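Local coordinates for protein fanconi-associated nuclease 1 homolog (Pseudomonas aeruginosa, PDB 5Y7Q) that is a bacterial homolog of Fanconi-associated nuclease 1, a largely helical multidomain protein with a VRR-NUC domain, modelled here with bound nucleic acid, at residues F415-W420 against P484-E489; L243-C248 against A263-E268. All blocks are in the same frame, centred on the assembly; numbering follows the deposited sequence.

Interaction 1 of 2, residues F415-W420 against P484-E489; sequences FGLLCW and PFVYWE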
loop_
_atom_site.group_PDB
_atom_site.type_symbol
_atom_site.label_atom_id
_atom_site.label_comp_id
_atom_site.label_asym_id
_atom_site.label_seq_id
_atom_site.Cartn_x
_atom_site.Cartn_y
_atom_site.Cartn_z
ATOM N N PHE A 415 4.644 -15.895 13.306
ATOM C CA PHE A 415 3.411 -15.382 13.896
ATOM C C PHE A 415 2.214 -15.646 12.990
ATOM O O PHE A 415 1.155 -16.101 13.446
ATOM C CB PHE A 415 3.537 -13.893 14.160
ATOM C CG PHE A 415 2.242 -13.242 14.488
ATOM C CD1 PHE A 415 1.623 -13.487 15.707
ATOM C CD2 PHE A 415 1.638 -12.383 13.592
ATOM C CE1 PHE A 415 0.416 -12.878 16.030
ATOM C CE2 PHE A 415 0.432 -11.774 13.898
ATOM C CZ PHE A 415 -0.183 -12.022 15.125
ATOM N N GLY A 416 2.360 -15.366 11.700
ATOM C CA GLY A 416 1.237 -15.524 10.806
ATOM C C GLY A 416 0.859 -16.971 10.608
ATOM O O GLY A 416 -0.314 -17.285 10.371
ATOM N N LEU A 417 1.840 -17.869 10.707
ATOM C CA LEU A 417 1.545 -19.288 10.629
ATOM C C LEU A 417 0.799 -19.753 11.868
ATOM O O LEU A 417 -0.236 -20.430 11.766
ATOM C CB LEU A 417 2.834 -20.076 10.433
ATOM C CG LEU A 417 3.246 -19.932 8.965
ATOM C CD1 LEU A 417 4.681 -20.417 8.775
ATOM C CD2 LEU A 417 2.246 -20.673 8.018
ATOM N N LEU A 418 1.304 -19.413 13.055
ATOM C CA LEU A 418 0.624 -19.901 14.251
ATOM C C LEU A 418 -0.785 -19.338 14.317
ATOM O O LEU A 418 -1.762 -20.079 14.514
ATOM C CB LEU A 418 1.417 -19.539 15.510
ATOM C CG LEU A 418 0.915 -20.073 16.840
ATOM C CD1 LEU A 418 0.664 -21.596 16.800
ATOM C CD2 LEU A 418 1.932 -19.706 17.918
ATOM N N CYS A 419 -0.909 -18.038 14.070
ATOM C CA CYS A 419 -2.135 -17.304 14.313
ATOM C C CYS A 419 -3.022 -17.207 13.089
ATOM O O CYS A 419 -3.994 -16.448 13.106
ATOM C CB CYS A 419 -1.797 -15.928 14.861
ATOM S SG CYS A 419 -1.243 -16.082 16.550
ATOM N N TRP A 420 -2.681 -17.937 12.028
ATOM C CA TRP A 420 -3.445 -17.935 10.783
ATOM C C TRP A 420 -4.954 -18.052 10.999
ATOM O O TRP A 420 -5.737 -17.312 10.394
ATOM C CB TRP A 420 -2.963 -19.089 9.922
ATOM C CG TRP A 420 -3.501 -19.074 8.582
ATOM C CD1 TRP A 420 -4.698 -19.578 8.174
ATOM C CD2 TRP A 420 -2.858 -18.555 7.419
ATOM N NE1 TRP A 420 -4.849 -19.392 6.817
ATOM C CE2 TRP A 420 -3.730 -18.767 6.331
ATOM C CE3 TRP A 420 -1.636 -17.925 7.192
ATOM C CZ2 TRP A 420 -3.413 -18.367 5.030
ATOM C CZ3 TRP A 420 -1.321 -17.520 5.888
ATOM C CH2 TRP A 420 -2.202 -17.747 4.832
ATOM N N PRO A 484 -0.995 -11.133 5.263
ATOM C CA PRO A 484 -0.194 -9.986 5.720
ATOM C C PRO A 484 1.196 -10.351 6.259
ATOM O O PRO A 484 2.154 -9.604 6.012
ATOM C CB PRO A 484 -1.091 -9.363 6.803
ATOM C CG PRO A 484 -1.956 -10.516 7.294
ATOM C CD PRO A 484 -2.189 -11.378 6.098
ATOM N N PHE A 485 1.336 -11.414 7.065
ATOM C CA PHE A 485 2.586 -11.631 7.794
ATOM C C PHE A 485 3.501 -12.749 7.285
ATOM O O PHE A 485 4.596 -12.912 7.841
ATOM C CB PHE A 485 2.294 -11.892 9.267
ATOM C CG PHE A 485 1.452 -10.854 9.895
ATOM C CD1 PHE A 485 0.156 -11.149 10.306
ATOM C CD2 PHE A 485 1.936 -9.578 10.074
ATOM C CE1 PHE A 485 -0.635 -10.189 10.894
ATOM C CE2 PHE A 485 1.148 -8.604 10.670
ATOM C CZ PHE A 485 -0.145 -8.912 11.074
ATOM N N VAL A 486 3.113 -13.539 6.284
ATOM C CA VAL A 486 3.860 -14.755 5.965
ATOM C C VAL A 486 4.562 -14.573 4.632
ATOM O O VAL A 486 3.906 -14.458 3.589
ATOM C CB VAL A 486 2.966 -16.002 5.943
ATOM C CG1 VAL A 486 3.773 -17.206 5.484
ATOM C CG2 VAL A 486 2.368 -16.247 7.324
ATOM N N TYR A 487 5.896 -14.589 4.666
ATOM C CA TYR A 487 6.732 -14.460 3.480
ATOM C C TYR A 487 7.219 -15.864 3.115
ATOM O O TYR A 487 8.260 -16.301 3.602
ATOM C CB TYR A 487 7.930 -13.544 3.766
ATOM C CG TYR A 487 7.656 -12.151 4.347
ATOM C CD1 TYR A 487 7.987 -11.002 3.628
ATOM C CD2 TYR A 487 7.111 -11.984 5.611
ATOM C CE1 TYR A 487 7.758 -9.731 4.131
ATOM C CE2 TYR A 487 6.887 -10.721 6.128
ATOM C CZ TYR A 487 7.210 -9.594 5.380
ATOM O OH TYR A 487 6.982 -8.331 5.891
ATOM N N TRP A 488 6.561 -16.505 2.145
ATOM C CA TRP A 488 6.851 -17.899 1.801
ATOM C C TRP A 488 8.117 -18.032 0.970
ATOM O O TRP A 488 8.795 -19.068 1.018
ATOM C CB TRP A 488 5.712 -18.524 0.990
ATOM C CG TRP A 488 4.367 -18.395 1.549
ATOM C CD1 TRP A 488 3.440 -17.456 1.217
ATOM C CD2 TRP A 488 3.748 -19.252 2.532
ATOM N NE1 TRP A 488 2.291 -17.666 1.934
ATOM C CE2 TRP A 488 2.453 -18.758 2.750
ATOM C CE3 TRP A 488 4.171 -20.383 3.249
ATOM C CZ2 TRP A 488 1.581 -19.336 3.665
ATOM C CZ3 TRP A 488 3.295 -20.970 4.149
ATOM C CH2 TRP A 488 2.013 -20.446 4.344
ATOM N N GLU A 489 8.365 -17.045 0.116
ATOM C CA GLU A 489 9.568 -17.039 -0.698
ATOM C C GLU A 489 10.797 -17.122 0.195
ATOM O O GLU A 489 11.760 -17.840 -0.106
ATOM C CB GLU A 489 9.577 -15.772 -1.563
ATOM C CG GLU A 489 8.138 -15.205 -1.932
ATOM C CD GLU A 489 7.403 -14.454 -0.766
ATOM O OE1 GLU A 489 8.105 -13.929 0.147
ATOM O OE2 GLU A 489 6.129 -14.404 -0.767
#

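Interaction 2 of 2, residues L243-C248 against A263-E268; sequences LHLFDC and AGLPGE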
loop_
_atom_site.group_PDB
_atom_site.type_symbol
_atom_site.label_atom_id
_atom_site.label_comp_id
_atom_site.label_asym_id
_atom_site.label_seq_id
_atom_site.Cartn_x
_atom_site.Cartn_y
_atom_site.Cartn_z
ATOM N N LEU A 243 -14.771 8.449 -2.362
ATOM C CA LEU A 243 -14.528 9.025 -3.675
ATOM C C LEU A 243 -14.046 10.458 -3.563
ATOM O O LEU A 243 -13.193 10.898 -4.347
ATOM C CB LEU A 243 -15.781 8.946 -4.528
ATOM C CG LEU A 243 -16.032 7.522 -5.004
ATOM C CD1 LEU A 243 -17.379 7.423 -5.662
ATOM C CD2 LEU A 243 -14.911 7.073 -5.937
ATOM N N HIS A 244 -14.558 11.206 -2.587
ATOM C CA HIS A 244 -14.110 12.587 -2.482
ATOM C C HIS A 244 -12.659 12.672 -2.022
ATOM O O HIS A 244 -11.870 13.447 -2.572
ATOM C CB HIS A 244 -14.998 13.387 -1.555
ATOM C CG HIS A 244 -14.633 14.832 -1.539
ATOM N ND1 HIS A 244 -14.371 15.524 -0.376
ATOM C CD2 HIS A 244 -14.418 15.700 -2.556
ATOM C CE1 HIS A 244 -14.046 16.768 -0.675
ATOM N NE2 HIS A 244 -14.062 16.900 -1.990
ATOM N N LEU A 245 -12.287 11.907 -1.004
ATOM C CA LEU A 245 -10.897 11.931 -0.583
ATOM C C LEU A 245 -10.009 11.500 -1.724
ATOM O O LEU A 245 -9.060 12.206 -2.076
ATOM C CB LEU A 245 -10.682 11.048 0.641
ATOM C CG LEU A 245 -11.566 11.423 1.833
ATOM C CD1 LEU A 245 -11.334 10.475 2.993
ATOM C CD2 LEU A 245 -11.298 12.859 2.235
ATOM N N PHE A 246 -10.348 10.377 -2.366
ATOM C CA PHE A 246 -9.550 9.884 -3.491
ATOM C C PHE A 246 -9.337 10.978 -4.522
ATOM O O PHE A 246 -8.203 11.235 -4.950
ATOM C CB PHE A 246 -10.232 8.672 -4.113
ATOM C CG PHE A 246 -9.440 8.013 -5.208
ATOM C CD1 PHE A 246 -9.533 8.455 -6.521
ATOM C CD2 PHE A 246 -8.640 6.916 -4.938
ATOM C CE1 PHE A 246 -8.816 7.837 -7.531
ATOM C CE2 PHE A 246 -7.920 6.295 -5.959
ATOM C CZ PHE A 246 -8.012 6.755 -7.246
ATOM N N ASP A 247 -10.425 11.663 -4.899
ATOM C CA ASP A 247 -10.324 12.825 -5.776
ATOM C C ASP A 247 -9.315 13.846 -5.246
ATOM O O ASP A 247 -8.483 14.368 -6.001
ATOM C CB ASP A 247 -11.706 13.456 -5.947
ATOM C CG ASP A 247 -11.713 14.607 -6.947
ATOM O OD1 ASP A 247 -11.132 14.462 -8.056
ATOM O OD2 ASP A 247 -12.311 15.661 -6.616
ATOM N N CYS A 248 -9.365 14.134 -3.940
ATOM C CA CYS A 248 -8.465 15.138 -3.383
ATOM C C CYS A 248 -7.013 14.722 -3.543
ATOM O O CYS A 248 -6.175 15.525 -3.965
ATOM C CB CYS A 248 -8.788 15.397 -1.915
ATOM S SG CYS A 248 -10.202 16.483 -1.682
ATOM N N ALA A 263 -10.032 23.903 1.517
ATOM C CA ALA A 263 -11.422 24.358 1.454
ATOM C C ALA A 263 -12.369 23.206 1.122
ATOM O O ALA A 263 -13.461 23.110 1.700
ATOM C CB ALA A 263 -11.572 25.485 0.425
ATOM N N GLY A 264 -11.954 22.309 0.213
ATOM C CA GLY A 264 -12.831 21.233 -0.235
ATOM C C GLY A 264 -12.983 20.082 0.736
ATOM O O GLY A 264 -14.060 19.478 0.816
ATOM N N LEU A 265 -11.921 19.756 1.472
ATOM C CA LEU A 265 -11.987 18.733 2.504
ATOM C C LEU A 265 -13.004 19.099 3.580
ATOM O O LEU A 265 -13.294 20.278 3.812
ATOM C CB LEU A 265 -10.634 18.551 3.165
ATOM C CG LEU A 265 -9.721 17.560 2.486
ATOM C CD1 LEU A 265 -8.745 17.029 3.512
ATOM C CD2 LEU A 265 -10.555 16.459 1.918
ATOM N N PRO A 266 -13.572 18.103 4.247
ATOM C CA PRO A 266 -14.341 18.398 5.456
ATOM C C PRO A 266 -13.392 18.757 6.586
ATOM O O PRO A 266 -12.304 18.190 6.711
ATOM C CB PRO A 266 -15.089 17.090 5.730
ATOM C CG PRO A 266 -14.264 16.041 5.048
ATOM C CD PRO A 266 -13.654 16.689 3.855
ATOM N N GLY A 267 -13.787 19.752 7.370
ATOM C CA GLY A 267 -13.077 20.088 8.585
ATOM C C GLY A 267 -13.443 19.172 9.736
ATOM O O GLY A 267 -12.570 18.727 10.487
ATOM N N GLU A 268 -14.735 18.883 9.883
ATOM C CA GLU A 268 -15.187 17.983 10.934
ATOM C C GLU A 268 -14.732 16.551 10.633
ATOM O O GLU A 268 -14.640 16.157 9.468
ATOM C CB GLU A 268 -16.710 18.033 11.061
ATOM C CG GLU A 268 -17.297 19.419 11.343
ATOM C CD GLU A 268 -18.188 19.932 10.211
ATOM O OE1 GLU A 268 -17.825 19.734 9.028
ATOM O OE2 GLU A 268 -19.249 20.531 10.506
#

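Interaction 1 of 2, residues F415-W420 against P484-E489
Phe415 turns the edge of its ring toward one face of Phe485. This is a T-shaped pair, with the planes at 71° and the centroids 5.1 Å apart. CE2 of Phe415 sits over the rim of that face, 3.6 Å from CE1 of Phe485. The opposite face of Phe485 lies against CB of its own neighbour Pro484. Trp488 has CG1 of Val486 over the centre of one face. Trp420 meets CG2 of Val486 at its ring edge, near the ring plane; the carbonyl O of Gly416 also lies at that edge, in the plane. CZ3 of Trp420 approaches CZ2 of Trp488 at 4.1 Å, the two side chains crossing at about a right angle.

The two branches of Val486 have different neighbours. CG1 lies on Trp488. CG2 touches both the Gly416 backbone and the Trp420 edge. Val486 CG2 rests 3.7 Å from Gly416 C. CG lies opposite the backbone N in Phe415 (chi1 168°) and opposite the carbonyl carbon in Phe485 (chi1 -53°), which brings the two rings together beside Gly416. CD2 of Leu417 reaches CH2 of Trp488 at 3.7 Å.

Outside the contact, Trp420 NE1 donates a hydrogen bond to OE2 of Glu222, and Trp488 NE1 donates one to the carbonyl O of Leu481. Phe512 adds a second edge-to-face partner to Phe415. The arrangement is a buried aromatic and aliphatic core, in which an irregular loop of the VRR-NUC region packs on the C-terminal end of helix 409-418 and on the start of helix 420-423.

Interaction 2 of 2, residues L243-C248 against A263-E268
His244, Leu245 and Cys248 of helix 236-253 meet the chain where helix 258-264 ends, at Gly264, Leu265 and Pro266. The contact is local helix-loop-helix packing: two helices follow one another in the chain, and the end of the second comes back against the middle of the first. The helical backbone of the first segment is regular, with Cys248 N hydrogen-bonded to His244 O.

The apolar part is built around one methyl group. CD2 of Leu265 lies 3.7 Å from CD2 of Leu245 and also touches Cys248. The two leucine side chains cross at about a right angle. Leu265 is the first residue to leave helical geometry after helix 258-264. Its chi1 of -88° sets CG roughly opposite the carbonyl carbon, and the side chain then reaches the first helix. Both Leu265 and Cys248 also touch Leu282 of helix 273-292. Leu245 packs on Arg278 and Arg279 of the same helix. A third helix thus shares this small core.

The second part, nearer the surface, is the edge of the His244 imidazole. This edge faces the second segment. CE1 of His244 approaches the carbonyl O of Gly264 at 3.1 Å, near the ring plane. This is an edge contact made by a ring carbon. ND1 of His244 lies 4.4 Å from CD of Pro266, also near the plane. His244 has CG opposite its backbone N (chi1 -175°), which carries the ring out toward the end of helix 258-264.

Sulfur contacts join the two parts. SG of Cys248 lies over one face of the His244 ring, toward its rim, and the same SG is 3.6 Å from CD2 of Leu265.

How the interactions relate
The two interactions are separate packing sites on opposite sides of the chain's centre. Their centres are about 36 Å apart and their nearest atoms about 21 Å apart. Interaction 2 closes earlier in the chain, before interaction 1 opens. It joins neighbouring elements, with 14 residues between its segments. Interaction 1 has 63 residues between its segments and is fully buried, whereas interaction 2 is only partly so. Neither touches the bound nucleic acid: the nearest atom is about 7 Å away for interaction 1 and about 10 Å for interaction 2. Both set helical residues against largely irregular chain: a loop in interaction 1, a helix end and the turn after it in interaction 2.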